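Local atomic coordinates of glyoxalase family protein (Bacillus cereus, PDB entry 1ZSW), a protein that binds a zinc ion and belongs to the glyoxalase/bleomycin resistance/dioxygenase superfamily, though the reaction it may catalyse is not established. Residues Q179-V184 and H245-R250. Sequence-based numbering, arbitrary orientation.
Sequences QGMGSV and HHLAIR. With ZN (zinc ion), chain B.
CD1 of L247 meets both M181 and V184, while CD2 meets V184 alone; these few carbon contacts join 179-184 to 245-250. CE of M181 comes within 4.0 Å of L247 CD1, and CG2 of V184 packs against the same L247 CD1 at 4.0 Å. CD2 of L247 lies 4.1 Å from CG1 of V184, so the two branched ends meet methyl to methyl. The side chains reach from facing strands and overlap at their ends, L247 with CG anti to the backbone N (chi1 169°). M181 bends at its end (chi3 71°), which carries CE, rather than SD, onto the leucine methyl. The contact is sparse, burying 106 Å² in all, with the CA atoms of V184 and L247 8.4 Å apart, and no hydrogen bond crosses it.

Against this buried apolar cluster stands exposed H245. H246, next to L247, turns to the zinc side of the strand, where its NE2 binds the zinc ion at 2.1 Å. H246 ND1 donates to H245 ND1 over 2.8 Å, nearly straight (174°) and close to both ring planes, which should steady the metal-binding imidazole. H245 and H246 together face S35, forming a classic beta bulge. With H33 and E294, H246 makes a two-histidine, one-carboxylate set, consistent with the vicinal oxygen chelate family.

Strand 244-251 lies between 31-38 and 292-300 in the zinc-binding sheet, whereas 180-188 belongs to a second sheet, between 101-109 and 227-231. The contact therefore packs sheet on sheet, on the face of 244-251 away from the zinc: I102 touches V184 and L247, F293 adjoins L247, and I34 lies against M181.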
loop_
_atom_site.group_PDB
_atom_site.type_symbol
_atom_site.label_atom_id
_atom_site.label_comp_id
_atom_site.label_asym_id
_atom_site.label_seq_id
_atom_site.Cartn_x
_atom_site.Cartn_y
_atom_site.Cartn_z
ATOM N N GLN A 179 4.574 -10.702 -5.359
ATOM C CA GLN A 179 4.571 -11.236 -3.988
ATOM C C GLN A 179 3.823 -10.343 -3.020
ATOM O O GLN A 179 2.992 -10.819 -2.222
ATOM C CB GLN A 179 5.978 -11.510 -3.481
ATOM C CG GLN A 179 6.722 -12.480 -4.397
ATOM C CD GLN A 179 8.168 -12.432 -4.130
ATOM O OE1 GLN A 179 8.905 -11.734 -4.822
ATOM N NE2 GLN A 179 8.590 -13.117 -3.086
ATOM N N GLY A 180 4.101 -9.045 -3.105
ATOM C CA GLY A 180 3.456 -8.049 -2.261
ATOM C C GLY A 180 4.276 -6.787 -2.448
ATOM O O GLY A 180 5.084 -6.697 -3.395
ATOM N N MET A 181 4.076 -5.840 -1.542
ATOM C CA MET A 181 4.685 -4.508 -1.669
ATOM C C MET A 181 6.133 -4.516 -1.306
ATOM O O MET A 181 6.536 -5.125 -0.321
ATOM C CB MET A 181 3.965 -3.502 -0.744
ATOM C CG MET A 181 2.518 -3.350 -1.190
ATOM S SD MET A 181 1.518 -2.491 0.100
ATOM C CE MET A 181 2.259 -0.921 -0.132
ATOM N N GLY A 182 6.898 -3.727 -2.071
ATOM C CA GLY A 182 8.287 -3.388 -1.695
ATOM C C GLY A 182 8.412 -1.882 -1.475
ATOM O O GLY A 182 7.623 -1.302 -0.727
ATOM N N SER A 183 9.390 -1.231 -2.098
ATOM C CA SER A 183 9.590 0.201 -1.913
ATOM C C SER A 183 8.333 0.983 -2.237
ATOM O O SER A 183 7.721 0.731 -3.284
ATOM C CB SER A 183 10.651 0.694 -2.910
ATOM O OG SER A 183 11.743 -0.194 -2.951
ATOM N N VAL A 184 7.994 1.964 -1.400
ATOM C CA VAL A 184 6.921 2.936 -1.747
ATOM C C VAL A 184 7.590 4.298 -1.802
ATOM O O VAL A 184 8.358 4.609 -0.938
ATOM C CB VAL A 184 5.780 2.925 -0.696
ATOM C CG1 VAL A 184 4.782 4.035 -0.990
ATOM C CG2 VAL A 184 5.013 1.556 -0.751
ATOM N N HIS A 245 -3.931 7.734 -2.325
ATOM C CA HIS A 245 -4.597 8.479 -1.294
ATOM C C HIS A 245 -3.854 8.377 0.060
ATOM O O HIS A 245 -3.661 9.369 0.727
ATOM C CB HIS A 245 -6.047 8.011 -1.180
ATOM C CG HIS A 245 -6.819 8.732 -0.133
ATOM N ND1 HIS A 245 -6.994 8.216 1.131
ATOM C CD2 HIS A 245 -7.444 9.933 -0.145
ATOM C CE1 HIS A 245 -7.710 9.063 1.854
ATOM N NE2 HIS A 245 -7.988 10.117 1.107
ATOM N N HIS A 246 -3.385 7.181 0.389
ATOM C CA HIS A 246 -2.616 6.978 1.646
ATOM C C HIS A 246 -1.825 5.687 1.606
ATOM O O HIS A 246 -2.133 4.766 0.860
ATOM C CB HIS A 246 -3.538 6.994 2.921
ATOM C CG HIS A 246 -4.543 5.889 2.976
ATOM N ND1 HIS A 246 -5.809 6.009 2.433
ATOM C CD2 HIS A 246 -4.509 4.686 3.594
ATOM C CE1 HIS A 246 -6.478 4.884 2.648
ATOM N NE2 HIS A 246 -5.705 4.057 3.334
ATOM N N LEU A 247 -0.826 5.631 2.479
ATOM C CA LEU A 247 -0.031 4.434 2.708
ATOM C C LEU A 247 -0.277 4.008 4.143
ATOM O O LEU A 247 -0.232 4.871 5.052
ATOM C CB LEU A 247 1.472 4.732 2.550
ATOM C CG LEU A 247 2.423 3.620 3.010
ATOM C CD1 LEU A 247 2.333 2.379 2.157
ATOM C CD2 LEU A 247 3.875 4.151 3.022
ATOM N N ALA A 248 -0.592 2.718 4.314
ATOM C CA ALA A 248 -0.764 2.138 5.666
ATOM C C ALA A 248 0.411 1.269 6.023
ATOM O O ALA A 248 0.890 0.514 5.170
ATOM C CB ALA A 248 -2.051 1.312 5.757
ATOM N N ILE A 249 0.848 1.384 7.280
ATOM C CA ILE A 249 1.942 0.557 7.821
ATOM C C ILE A 249 1.401 -0.361 8.901
ATOM O O ILE A 249 0.403 -0.046 9.510
ATOM C CB ILE A 249 3.122 1.402 8.348
ATOM C CG1 ILE A 249 2.714 2.253 9.554
ATOM C CG2 ILE A 249 3.647 2.324 7.190
ATOM C CD1 ILE A 249 3.814 3.242 10.132
ATOM N N ARG A 250 2.107 -1.472 9.127
ATOM C CA ARG A 250 1.622 -2.554 9.980
ATOM C C ARG A 250 1.993 -2.389 11.428
ATOM O O ARG A 250 3.160 -2.112 11.749
ATOM C CB ARG A 250 2.229 -3.909 9.543
ATOM C CG ARG A 250 1.789 -4.317 8.139
ATOM C CD ARG A 250 2.646 -5.475 7.642
ATOM N NE ARG A 250 2.587 -6.623 8.573
ATOM C CZ ARG A 250 3.421 -7.661 8.553
ATOM N NH1 ARG A 250 4.395 -7.750 7.640
ATOM N NH2 ARG A 250 3.275 -8.607 9.462
HETATM ZN ZN ZN B . -6.421 2.397 4.383
#